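Local coordinates for protein aminotransferase (Neisseria meningitidis Z2491, PDB 3JTX) that probably transfers amino groups between amino acids and 2-oxo acids, using a covalently bound pyridoxal phosphate cofactor, at residues Lys219-Gly222 with Cys223-Ala227; Val353-Gly356 with Arg357-Ala360; Thr383-Lys386 with Ala387-Ile391. All blocks are in the same frame, centred on the assembly; numbering follows the deposited sequence.

Contact 1: residues Lys219-Gly222 with Cys223-Ala227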
ATOM      1  N   LYS A 219      31.136  -6.626   3.305  1.00 21.68           N
ATOM      2  CA  LYS A 219      29.829  -6.321   2.731  1.00 21.21           C
ATOM      3  C   LYS A 219      29.094  -7.598   2.326  1.00 20.19           C
ATOM      4  O   LYS A 219      29.671  -8.439   1.646  1.00 20.16           O
ATOM      5  CB  LYS A 219      29.987  -5.405   1.507  1.00 21.77           C
ATOM      6  CG  LYS A 219      30.783  -4.150   1.767  1.00 22.66           C
ATOM      7  CD  LYS A 219      30.553  -3.054   0.748  1.00 24.95           C
ATOM      8  CE  LYS A 219      30.904  -3.461  -0.657  1.00 26.68           C
ATOM      9  NZ  LYS A 219      31.144  -2.262  -1.527  1.00 27.35           N
ATOM     10  N   PRO A 220      27.826  -7.763   2.759  1.00 18.91           N
ATOM     11  CA  PRO A 220      27.106  -8.967   2.353  1.00 17.86           C
ATOM     12  C   PRO A 220      26.878  -9.063   0.846  1.00 17.11           C
ATOM     13  O   PRO A 220      26.481  -8.087   0.196  1.00 15.98           O
ATOM     14  CB  PRO A 220      25.747  -8.832   3.056  1.00 18.20           C
ATOM     15  CG  PRO A 220      26.002  -7.930   4.227  1.00 18.84           C
ATOM     16  CD  PRO A 220      27.164  -7.052   3.870  1.00 18.51           C
ATOM     17  N   LEU A 221      27.127 -10.254   0.321  1.00 16.19           N
ATOM     18  CA  LEU A 221      26.750 -10.627  -1.024  1.00 15.86           C
ATOM     19  C   LEU A 221      25.230 -10.507  -1.182  1.00 15.66           C
ATOM     20  O   LEU A 221      24.461 -10.886  -0.278  1.00 14.81           O
ATOM     21  CB  LEU A 221      27.201 -12.073  -1.276  1.00 16.06           C
ATOM     22  CG  LEU A 221      26.887 -12.788  -2.599  1.00 16.68           C
ATOM     23  CD1 LEU A 221      27.573 -12.118  -3.808  1.00 15.13           C
ATOM     24  CD2 LEU A 221      27.314 -14.277  -2.495  1.00 15.73           C
ATOM     25  N   GLY A 222      24.801  -9.962  -2.319  1.00 15.44           N
ATOM     26  CA  GLY A 222      23.385  -9.865  -2.657  1.00 15.44           C
ATOM     27  C   GLY A 222      23.033 -10.828  -3.791  1.00 15.13           C
ATOM     28  O   GLY A 222      23.913 -11.341  -4.495  1.00 14.47           O
ATOM     29  N   CYS A 223      21.742 -11.094  -3.930  1.00 14.60           N
ATOM     30  CA  CYS A 223      21.229 -12.035  -4.936  0.50 14.28           C
ATOM     31  C   CYS A 223      21.671 -11.659  -6.352  1.00 14.50           C
ATOM     32  O   CYS A 223      22.182 -12.488  -7.103  1.00 14.08           O
ATOM     33  CB  CYS A 223      19.699 -12.086  -4.860  0.50 13.91           C
ATOM     34  SG  CYS A 223      18.882 -13.078  -6.151  0.50 11.20           S
ATOM     35  N   LEU A 224      21.476 -10.394  -6.723  1.00 14.95           N
ATOM     36  CA  LEU A 224      21.807  -9.965  -8.101  1.00 14.78           C
ATOM     37  C   LEU A 224      23.311 -10.027  -8.370  1.00 14.70           C
ATOM     38  O   LEU A 224      23.739 -10.434  -9.441  1.00 14.77           O
ATOM     39  CB  LEU A 224      21.239  -8.566  -8.406  1.00 14.69           C
ATOM     40  CG  LEU A 224      19.713  -8.406  -8.327  1.00 16.12           C
ATOM     41  CD1 LEU A 224      19.255  -7.042  -8.871  1.00 13.16           C
ATOM     42  CD2 LEU A 224      18.994  -9.551  -9.073  1.00 15.71           C
ATOM     43  N   GLN A 225      24.107  -9.688  -7.364  1.00 14.56           N
ATOM     44  CA  GLN A 225      25.557  -9.806  -7.456  1.00 14.32           C
ATOM     45  C   GLN A 225      26.003 -11.274  -7.561  1.00 13.91           C
ATOM     46  O   GLN A 225      26.928 -11.589  -8.289  1.00 13.04           O
ATOM     47  CB  GLN A 225      26.202  -9.150  -6.220  1.00 14.17           C
ATOM     48  CG  GLN A 225      27.723  -9.269  -6.156  1.00 16.13           C
ATOM     49  CD  GLN A 225      28.310  -8.505  -4.986  1.00 17.06           C
ATOM     50  OE1 GLN A 225      27.773  -8.543  -3.880  1.00 17.48           O
ATOM     51  NE2 GLN A 225      29.418  -7.791  -5.234  1.00 17.66           N
ATOM     52  N   ALA A 226      25.343 -12.163  -6.821  1.00 13.26           N
ATOM     53  CA  ALA A 226      25.653 -13.601  -6.877  1.00 12.82           C
ATOM     54  C   ALA A 226      25.389 -14.160  -8.290  1.00 12.68           C
ATOM     55  O   ALA A 226      26.208 -14.914  -8.826  1.00 12.33           O
ATOM     56  CB  ALA A 226      24.842 -14.369  -5.851  1.00 12.67           C
ATOM     57  N   ALA A 227      24.269 -13.753  -8.887  1.00 12.47           N
ATOM     58  CA  ALA A 227      23.942 -14.144 -10.257  1.00 12.87           C
ATOM     59  C   ALA A 227      25.027 -13.698 -11.218  1.00 13.21           C
ATOM     60  O   ALA A 227      25.523 -14.495 -12.027  1.00 12.51           O
ATOM     61  CB  ALA A 227      22.599 -13.563 -10.680  1.00 12.83           C
TER
HETATM   62  O   HOH W   1      28.849  -7.125  -1.687  1.00 15.46           O
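Leu221 and Gln225 meet because both side chains leave the backbone in the same sense. CG of Leu221 is anti to its own N (chi1 177°), and Gln225 does the same and then runs on extended. Gln225 runs slantwise past the end of Leu221, and the methyl CD1 of Leu221 lies 3.7 Å from CG of Gln225. CD1 of Leu221 also lies 3.6 Å from OE1 of Gln225, so the methyl borders the amide as well as the aliphatic part. The same methyl faces the methyl of Ala226, with CD1 and CB 4.1 Å apart. The extended chain of Gln225 carries the amide out to the loop. One water donates to OE1 of Gln225 at 2.8 Å and to O of Pro220 at 3.2 Å, and so bridges helix and loop.

Gly222 is the N-cap residue. Its O accepts from N of Ala226 at 2.9 Å, which closes the first helical turn. N of Cys223, at the start of the helix, is hydrogen-bonded to OE2 of Glu208. O of Pro220 also accepts from Arg82. Helix 187-200 packs on one flank, where Trp190 touches Leu221, Cys223 and Ala226. Strand 237-242 of the large mixed sheet lies against Leu224 and Ala227.

Contact 2: residues Val353-Gly356 with Arg357-Ala360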
ATOM      1  N   VAL A 353      14.330 -10.523  25.856  1.00 12.78           N
ATOM      2  CA  VAL A 353      14.826 -11.193  24.642  1.00 12.46           C
ATOM      3  C   VAL A 353      13.726 -12.080  24.075  1.00 12.95           C
ATOM      4  O   VAL A 353      12.779 -12.414  24.776  1.00 13.72           O
ATOM      5  CB  VAL A 353      16.115 -12.021  24.896  1.00 11.67           C
ATOM      6  CG1 VAL A 353      17.203 -11.128  25.489  1.00 11.46           C
ATOM      7  CG2 VAL A 353      15.850 -13.237  25.796  1.00 12.29           C
ATOM      8  N   LEU A 354      13.843 -12.459  22.805  1.00 12.95           N
ATOM      9  CA  LEU A 354      12.772 -13.210  22.121  1.00 13.74           C
ATOM     10  C   LEU A 354      13.085 -14.712  22.041  1.00 14.06           C
ATOM     11  O   LEU A 354      14.056 -15.100  21.370  1.00 13.70           O
ATOM     12  CB  LEU A 354      12.575 -12.659  20.710  1.00 14.34           C
ATOM     13  CG  LEU A 354      11.271 -13.080  20.011  1.00 15.99           C
ATOM     14  CD1 LEU A 354      10.045 -12.574  20.776  1.00 16.85           C
ATOM     15  CD2 LEU A 354      11.235 -12.581  18.577  1.00 19.46           C
ATOM     16  N   PRO A 355      12.271 -15.567  22.711  1.00 13.82           N
ATOM     17  CA  PRO A 355      12.435 -17.001  22.537  1.00 14.32           C
ATOM     18  C   PRO A 355      12.404 -17.389  21.056  1.00 14.28           C
ATOM     19  O   PRO A 355      11.479 -17.015  20.315  1.00 13.95           O
ATOM     20  CB  PRO A 355      11.232 -17.577  23.299  1.00 14.55           C
ATOM     21  CG  PRO A 355      10.998 -16.587  24.368  1.00 14.15           C
ATOM     22  CD  PRO A 355      11.218 -15.273  23.696  1.00 14.40           C
ATOM     23  N   GLY A 356      13.433 -18.101  20.613  1.00 14.63           N
ATOM     24  CA  GLY A 356      13.572 -18.430  19.190  1.00 14.06           C
ATOM     25  C   GLY A 356      12.414 -19.239  18.643  1.00 14.31           C
ATOM     26  O   GLY A 356      12.079 -19.140  17.457  1.00 13.64           O
ATOM     27  N   ARG A 357      11.789 -20.042  19.493  1.00 14.84           N
ATOM     28  CA  ARG A 357      10.640 -20.855  19.070  1.00 15.86           C
ATOM     29  C   ARG A 357       9.507 -19.985  18.512  1.00 16.18           C
ATOM     30  O   ARG A 357       8.712 -20.436  17.673  1.00 16.69           O
ATOM     31  CB  ARG A 357      10.153 -21.754  20.223  1.00 15.92           C
ATOM     32  CG  ARG A 357       9.437 -21.017  21.344  1.00 16.57           C
ATOM     33  CD  ARG A 357       9.196 -21.930  22.538  1.00 17.48           C
ATOM     34  NE  ARG A 357      10.457 -22.386  23.111  1.00 18.80           N
ATOM     35  CZ  ARG A 357      10.574 -23.319  24.050  1.00 21.79           C
ATOM     36  NH1 ARG A 357       9.498 -23.919  24.549  1.00 23.47           N
ATOM     37  NH2 ARG A 357      11.774 -23.644  24.511  1.00 22.52           N
ATOM     38  N   PHE A 358       9.459 -18.724  18.933  1.00 15.97           N
ATOM     39  CA  PHE A 358       8.421 -17.812  18.451  1.00 17.22           C
ATOM     40  C   PHE A 358       8.609 -17.339  17.014  1.00 17.34           C
ATOM     41  O   PHE A 358       7.681 -16.744  16.438  1.00 17.15           O
ATOM     42  CB  PHE A 358       8.291 -16.598  19.390  1.00 17.37           C
ATOM     43  CG  PHE A 358       7.781 -16.930  20.791  1.00 18.02           C
ATOM     44  CD1 PHE A 358       7.156 -18.137  21.085  1.00 22.62           C
ATOM     45  CD2 PHE A 358       7.907 -15.999  21.808  1.00 21.36           C
ATOM     46  CE1 PHE A 358       6.680 -18.408  22.381  1.00 23.38           C
ATOM     47  CE2 PHE A 358       7.436 -16.265  23.107  1.00 20.85           C
ATOM     48  CZ  PHE A 358       6.828 -17.462  23.388  1.00 21.79           C
ATOM     49  N   LEU A 359       9.795 -17.571  16.442  1.00 17.61           N
ATOM     50  CA  LEU A 359      10.111 -17.169  15.064  1.00 18.06           C
ATOM     51  C   LEU A 359      10.111 -18.350  14.092  1.00 19.25           C
ATOM     52  O   LEU A 359      10.501 -18.203  12.921  1.00 19.00           O
ATOM     53  CB  LEU A 359      11.500 -16.491  15.017  1.00 17.62           C
ATOM     54  CG  LEU A 359      11.660 -15.228  15.866  1.00 17.71           C
ATOM     55  CD1 LEU A 359      13.100 -14.698  15.813  1.00 16.59           C
ATOM     56  CD2 LEU A 359      10.684 -14.183  15.362  1.00 15.69           C
ATOM     57  N   ALA A 360       9.694 -19.523  14.579  1.00 20.13           N
ATOM     58  CA  ALA A 360       9.814 -20.749  13.812  1.00 21.06           C
ATOM     59  C   ALA A 360       8.568 -21.622  13.913  1.00 22.84           C
ATOM     60  O   ALA A 360       7.774 -21.507  14.855  1.00 21.62           O
ATOM     61  CB  ALA A 360      11.023 -21.524  14.285  1.00 20.70           C
TER
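Pro355 is a bump laid on the flat face of the Phe358 ring. CB of Pro355 lies over that face, off-centre, and the rest of the pyrrolidine overhangs the rim. CB of Pro355 is 4.1 Å from the Phe358 ring centroid and 18° off the ring normal, a CH-pi contact. CG of Pro355 lies 3.8 Å from CE2 of Phe358, just outside the ring's outline. The ring reaches this place because CG of Phe358 is anti to its carbonyl carbon (chi1 -66°).

Leu354 is the second bump, and its fork fits between the Phe358 ring edge and Leu359. Its CD1 methyl comes to the edge of the ring, near the ring plane, 4.2 Å from CD2 of Phe358. Its CD2 methyl meets CD2 of Leu359 at 3.6 Å.

The backbone here is a short 3-10 turn after strand 354-355, an outer strand of the three-stranded antiparallel sheet, beside 372-376. Gly356 bonds to the backbone of Tyr372. N of Phe358 donates to O of Pro355 at 3.0 Å, and N of Leu359 donates to O of Gly356 at the same length. Both bonds are i to i+3. Helix 13-20 adds Leu17 against Pro355, and Arg16 and Ala20 against Phe358.

The chemistry is divided. Apolar contacts and two backbone bonds shape the turn itself. NH2 of Arg357 forms a salt bridge with Asp338, the first residue of helix 338-349, so the charge is met outside the turn.

Contact 3: residues Thr383-Lys386 with Ala387-Ile391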
ATOM      1  N   THR A 383      23.618   0.786  27.246  1.00 19.25           N
ATOM      2  CA  THR A 383      22.528  -0.127  27.616  1.00 19.00           C
ATOM      3  C   THR A 383      22.823  -1.570  27.191  1.00 18.66           C
ATOM      4  O   THR A 383      22.585  -2.510  27.969  1.00 18.21           O
ATOM      5  CB  THR A 383      21.189   0.339  27.004  1.00 19.36           C
ATOM      6  OG1 THR A 383      20.880   1.626  27.524  1.00 20.03           O
ATOM      7  CG2 THR A 383      20.042  -0.626  27.341  1.00 17.78           C
ATOM      8  N   CYS A 384      23.335  -1.741  25.968  1.00 18.09           N
ATOM      9  CA  CYS A 384      23.656  -3.082  25.447  1.00 18.41           C
ATOM     10  C   CYS A 384      24.752  -3.778  26.253  1.00 17.79           C
ATOM     11  O   CYS A 384      24.646  -4.973  26.556  1.00 17.98           O
ATOM     12  CB  CYS A 384      24.087  -3.022  23.971  1.00 18.19           C
ATOM     13  SG  CYS A 384      22.748  -2.581  22.856  1.00 19.98           S
ATOM     14  N   VAL A 385      25.807  -3.031  26.562  1.00 17.28           N
ATOM     15  CA  VAL A 385      26.951  -3.539  27.306  1.00 17.38           C
ATOM     16  C   VAL A 385      26.520  -3.962  28.706  1.00 17.02           C
ATOM     17  O   VAL A 385      26.869  -5.051  29.164  1.00 17.24           O
ATOM     18  CB  VAL A 385      28.074  -2.476  27.389  1.00 17.28           C
ATOM     19  CG1 VAL A 385      29.101  -2.817  28.496  1.00 16.53           C
ATOM     20  CG2 VAL A 385      28.745  -2.347  26.034  1.00 17.95           C
ATOM     21  N   LYS A 386      25.750  -3.108  29.373  1.00 16.89           N
ATOM     22  CA  LYS A 386      25.218  -3.457  30.696  1.00 17.13           C
ATOM     23  C   LYS A 386      24.318  -4.691  30.627  1.00 16.59           C
ATOM     24  O   LYS A 386      24.370  -5.534  31.510  1.00 15.83           O
ATOM     25  CB  LYS A 386      24.426  -2.314  31.306  1.00 16.92           C
ATOM     26  CG  LYS A 386      23.811  -2.688  32.640  1.00 19.52           C
ATOM     27  CD  LYS A 386      23.162  -1.515  33.332  1.00 22.54           C
ATOM     28  CE  LYS A 386      22.834  -1.873  34.782  1.00 24.78           C
ATOM     29  NZ  LYS A 386      21.685  -2.806  34.867  1.00 26.59           N
ATOM     30  N   ALA A 387      23.474  -4.772  29.602  1.00 16.58           N
ATOM     31  CA  ALA A 387      22.632  -5.958  29.411  1.00 16.51           C
ATOM     32  C   ALA A 387      23.497  -7.222  29.270  1.00 16.33           C
ATOM     33  O   ALA A 387      23.220  -8.243  29.906  1.00 16.74           O
ATOM     34  CB  ALA A 387      21.714  -5.778  28.194  1.00 16.27           C
ATOM     35  N   ALA A 388      24.561  -7.141  28.467  1.00 16.00           N
ATOM     36  CA  ALA A 388      25.429  -8.298  28.231  1.00 16.17           C
ATOM     37  C   ALA A 388      26.082  -8.751  29.539  1.00 16.14           C
ATOM     38  O   ALA A 388      26.123  -9.940  29.851  1.00 16.44           O
ATOM     39  CB  ALA A 388      26.491  -7.974  27.172  1.00 15.73           C
ATOM     40  N   GLU A 389      26.580  -7.787  30.301  1.00 16.37           N
ATOM     41  CA  GLU A 389      27.172  -8.055  31.612  1.00 16.35           C
ATOM     42  C   GLU A 389      26.179  -8.703  32.574  1.00 15.97           C
ATOM     43  O   GLU A 389      26.509  -9.660  33.258  1.00 15.38           O
ATOM     44  CB  GLU A 389      27.716  -6.760  32.213  1.00 16.56           C
ATOM     45  CG  GLU A 389      28.971  -6.259  31.515  1.00 18.78           C
ATOM     46  CD  GLU A 389      29.366  -4.851  31.927  1.00 23.25           C
ATOM     47  OE1 GLU A 389      28.571  -4.171  32.624  1.00 26.44           O
ATOM     48  OE2 GLU A 389      30.477  -4.416  31.550  1.00 25.45           O
ATOM     49  N   ASP A 390      24.957  -8.186  32.606  1.00 16.28           N
ATOM     50  CA  ASP A 390      23.925  -8.724  33.483  1.00 16.55           C
ATOM     51  C   ASP A 390      23.522 -10.138  33.065  1.00 16.47           C
ATOM     52  O   ASP A 390      23.331 -10.997  33.924  1.00 15.81           O
ATOM     53  CB  ASP A 390      22.707  -7.785  33.528  1.00 16.54           C
ATOM     54  CG  ASP A 390      23.018  -6.442  34.224  1.00 17.79           C
ATOM     55  OD1 ASP A 390      24.038  -6.351  34.936  1.00 17.31           O
ATOM     56  OD2 ASP A 390      22.254  -5.478  34.051  1.00 17.74           O
ATOM     57  N   ILE A 391      23.408 -10.388  31.758  1.00 16.19           N
ATOM     58  CA  ILE A 391      23.076 -11.732  31.278  1.00 16.06           C
ATOM     59  C   ILE A 391      24.172 -12.737  31.713  1.00 16.87           C
ATOM     60  O   ILE A 391      23.873 -13.806  32.248  1.00 16.54           O
ATOM     61  CB  ILE A 391      22.860 -11.769  29.739  1.00 15.67           C
ATOM     62  CG1 ILE A 391      21.605 -10.976  29.355  1.00 15.80           C
ATOM     63  CG2 ILE A 391      22.724 -13.213  29.228  1.00 14.53           C
ATOM     64  CD1 ILE A 391      21.497 -10.601  27.867  1.00 13.96           C
TER
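Lys386, Ala387 and Val385 carry most of this contact, which is one stretch of regular alpha-helix within helix 381-394. Lys386 reaches forward one turn to Asp390, an i to i+4 salt bridge on the exposed side. Its CG is anti to the backbone N (chi1 177°), and the chain stays extended until it bends at the last torsion (chi4 -73°). That bend brings NZ round to the carboxylate. The two side chains slant across each other, and CG of Lys386 passes 3.5 Å from OD2 of Asp390.

Ala387 occupies the middle of the stretch. Its N donates to O of Thr383 at 2.9 Å. Its small CB rests 3.4 Å from that same carbonyl oxygen and lies against Leu35 of a nearby loop. The following backbone bonds repeat the pattern: Ala388 to Cys384, Glu389 to Val385 and Asp390 to Lys386.

Val385 runs beside Glu389. Its CG1 comes 3.7 Å from OE2 of Glu389, an apolar methyl beside a carboxylate oxygen. Val385 also touches Arg309 and Ile313 of helix 294-314. Cys384 and Ala388 pack on that helix too, at Val310 and Ile313. Ile391 turns to helix 338-349. The helix is thus amphipathic: Cys384, Val385, Ala387, Ala388 and Ile391 are buried, while Lys386 and Glu389 are exposed. At the salt bridge, NZ of Lys386 lies 2.9 Å from OD2 of Asp390, on the syn lone pair of that oxygen.

In the fold
The three contacts follow one another along the chain, and none touches another. Contact 1 flanks the large mixed sheet. Its centre is about 28 Å from that of contact 2 and about 34 Å from that of contact 3. Contacts 1 and 2 lie on opposite sides of the chain's centre. Contacts 2 and 3 are closer, with centres about 20 Å and nearest atoms about 5 Å apart, and helix 338-349 touches both. The cofactor is carried by Lys245, in the loop after strand 237-242, the strand that packs against contact 1. Near contact 2, a bound MES molecule, probably from crystallisation, lies about 5 Å from the side chain of Leu354 and may mark a pocket.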